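Local coordinates for Serine/threonine-protein acetyltransferase HopZ1a (Pseudomonas syringae pv. syringae, PDB 5KLP) that acetylates serine, threonine and lysine residues of host proteins such as tubulin, using inositol hexakisphosphate as cofactor, and so impairs plant immunity and the microtubule network, at residues R107-Q112 with Y192-A197. The protein carries 10 engineered substitutions. Residues are numbered along the deposited sequence; the frame is centred on the assembly and turned at random.
Sequences RAIFPQ and YSLNYA
Ile-109 supplies the largest share of the contact between strand 105-110 and helix 189-202, the helix that starts at the active-site Cys-189 and packs on the mixed sheet of this YopJ-family, papain-like (clan CA) core. The two short segments run antiparallel, at 178° with 8.8 Å between axes, a separation that fits a helix lying along a strand. Both branches of Ile-109 are used. Its CG1 lies anti to the carbonyl carbon (chi1 -60°), and chi2 near 171° extends the branch and carries CD1 onto the helix backbone, 3.6 Å from Leu-194 CA and 3.8 Å from Ser-193 O. Meanwhile CG2 turns to the Ser-193 side chain and rests 3.9 Å from its CB. Leu-194 itself touches less: its CB stands 4.1 Å from Ile-109 CD1, and its side chain also packs on Leu-85 and on Phe-328 of helix 324-340. One helical turn on, and two residues back along the strand, Arg-107 CB lies 4.3 Å from Ala-197 CB, while the guanidinium of Arg-107 goes to other partners, a salt bridge to Asp-128 and a hydrogen bond to Gly-82 O.

All five touching residues are buried, and they meet by van der Waals contact. Ser-193 keeps its hydroxyl satisfied within its own helix by bonding to Cys-189 O. The CB of Asn-195 points away from the strand, and its ND2 hydrogen-bonds inositol hexakisphosphate, which places this helix in the cofactor pocket. Ser-193 O, beside the Ile-109 methyl, is already taken by Ala-197 N at 3.0 Å, closing the helical turn.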
loop_
_atom_site.group_PDB
_atom_site.type_symbol
_atom_site.label_atom_id
_atom_site.label_comp_id
_atom_site.label_asym_id
_atom_site.label_seq_id
_atom_site.Cartn_x
_atom_site.Cartn_y
_atom_site.Cartn_z
ATOM N N ARG A 107 5.421 6.749 8.598
ATOM C CA ARG A 107 5.025 6.154 7.334
ATOM C C ARG A 107 4.845 7.277 6.319
ATOM O O ARG A 107 4.505 8.409 6.683
ATOM C CB ARG A 107 3.711 5.363 7.461
ATOM C CG ARG A 107 3.434 4.645 8.804
ATOM C CD ARG A 107 4.552 3.771 9.214
ATOM N NE ARG A 107 4.275 2.790 10.269
ATOM C CZ ARG A 107 4.024 3.053 11.551
ATOM N NH1 ARG A 107 3.913 4.294 12.002
ATOM N NH2 ARG A 107 3.849 2.046 12.392
ATOM N N ALA A 108 5.080 6.970 5.050
ATOM C CA ALA A 108 4.997 7.973 4.003
ATOM C C ALA A 108 4.311 7.395 2.767
ATOM O O ALA A 108 4.585 6.256 2.383
ATOM C CB ALA A 108 6.387 8.484 3.647
ATOM N N ILE A 109 3.432 8.184 2.151
ATOM C CA ILE A 109 2.844 7.840 0.865
ATOM C C ILE A 109 3.278 8.874 -0.160
ATOM O O ILE A 109 3.208 10.076 0.088
ATOM C CB ILE A 109 1.311 7.782 0.940
ATOM C CG1 ILE A 109 0.875 6.723 1.957
ATOM C CG2 ILE A 109 0.695 7.507 -0.444
ATOM C CD1 ILE A 109 -0.614 6.729 2.261
ATOM N N PHE A 110 3.742 8.421 -1.314
ATOM C CA PHE A 110 4.213 9.364 -2.315
ATOM C C PHE A 110 4.053 8.750 -3.690
ATOM O O PHE A 110 4.082 7.529 -3.833
ATOM C CB PHE A 110 5.674 9.765 -2.051
ATOM C CG PHE A 110 6.624 8.598 -1.984
ATOM C CD1 PHE A 110 7.227 8.105 -3.128
ATOM C CD2 PHE A 110 6.907 7.994 -0.769
ATOM C CE1 PHE A 110 8.117 7.014 -3.061
ATOM C CE2 PHE A 110 7.786 6.899 -0.690
ATOM C CZ PHE A 110 8.389 6.416 -1.839
ATOM N N PRO A 111 3.867 9.595 -4.706
ATOM C CA PRO A 111 3.767 9.101 -6.076
ATOM C C PRO A 111 5.159 8.828 -6.633
ATOM O O PRO A 111 6.144 9.244 -6.011
ATOM C CB PRO A 111 3.088 10.258 -6.802
ATOM C CG PRO A 111 3.629 11.479 -6.078
ATOM C CD PRO A 111 3.707 11.061 -4.635
ATOM N N GLN A 112 5.238 8.135 -7.764
ATOM C CA GLN A 112 6.509 7.943 -8.451
ATOM C C GLN A 112 6.833 9.151 -9.316
ATOM O O GLN A 112 5.934 9.881 -9.727
ATOM C CB GLN A 112 6.480 6.691 -9.317
ATOM C CG GLN A 112 6.053 5.449 -8.566
ATOM C CD GLN A 112 7.030 5.062 -7.472
ATOM O OE1 GLN A 112 8.240 5.196 -7.624
ATOM N NE2 GLN A 112 6.500 4.596 -6.352
ATOM N N TYR A 192 -4.537 1.512 -1.793
ATOM C CA TYR A 192 -3.709 0.406 -1.284
ATOM C C TYR A 192 -2.615 0.954 -0.376
ATOM O O TYR A 192 -2.342 0.406 0.684
ATOM C CB TYR A 192 -3.070 -0.414 -2.416
ATOM C CG TYR A 192 -4.008 -1.429 -3.028
ATOM C CD1 TYR A 192 -4.259 -2.641 -2.402
ATOM C CD2 TYR A 192 -4.677 -1.152 -4.223
ATOM C CE1 TYR A 192 -5.142 -3.570 -2.962
ATOM C CE2 TYR A 192 -5.548 -2.066 -4.785
ATOM C CZ TYR A 192 -5.774 -3.273 -4.153
ATOM O OH TYR A 192 -6.646 -4.176 -4.720
ATOM N N SER A 193 -1.993 2.050 -0.798
ATOM C CA SER A 193 -0.908 2.629 -0.021
ATOM C C SER A 193 -1.400 3.137 1.334
ATOM O O SER A 193 -0.719 2.972 2.347
ATOM C CB SER A 193 -0.232 3.763 -0.809
ATOM O OG SER A 193 0.393 3.267 -1.989
ATOM N N LEU A 194 -2.566 3.784 1.342
ATOM C CA LEU A 194 -3.155 4.266 2.594
ATOM C C LEU A 194 -3.502 3.084 3.490
ATOM O O LEU A 194 -3.182 3.074 4.680
ATOM C CB LEU A 194 -4.398 5.135 2.320
ATOM C CG LEU A 194 -5.187 5.590 3.550
ATOM C CD1 LEU A 194 -4.282 6.383 4.490
ATOM C CD2 LEU A 194 -6.422 6.427 3.163
ATOM N N ASN A 195 -4.151 2.079 2.918
ATOM C CA ASN A 195 -4.483 0.893 3.698
ATOM C C ASN A 195 -3.230 0.239 4.247
ATOM O O ASN A 195 -3.195 -0.196 5.397
ATOM C CB ASN A 195 -5.268 -0.125 2.862
ATOM C CG ASN A 195 -5.704 -1.330 3.687
ATOM O OD1 ASN A 195 -5.009 -2.334 3.744
ATOM N ND2 ASN A 195 -6.854 -1.213 4.350
ATOM N N TYR A 196 -2.194 0.190 3.418
ATOM C CA TYR A 196 -0.940 -0.436 3.799
ATOM C C TYR A 196 -0.257 0.289 4.955
ATOM O O TYR A 196 0.353 -0.346 5.828
ATOM C CB TYR A 196 -0.009 -0.507 2.588
ATOM C CG TYR A 196 -0.263 -1.717 1.701
ATOM C CD1 TYR A 196 -1.420 -2.497 1.849
ATOM C CD2 TYR A 196 0.672 -2.105 0.743
ATOM C CE1 TYR A 196 -1.644 -3.610 1.055
ATOM C CE2 TYR A 196 0.463 -3.225 -0.057
ATOM C CZ TYR A 196 -0.692 -3.975 0.106
ATOM O OH TYR A 196 -0.879 -5.085 -0.690
ATOM N N ALA A 197 -0.354 1.614 4.965
ATOM C CA ALA A 197 0.207 2.409 6.062
ATOM C C ALA A 197 -0.466 2.030 7.371
ATOM O O ALA A 197 0.201 1.801 8.381
ATOM C CB ALA A 197 0.038 3.916 5.794
#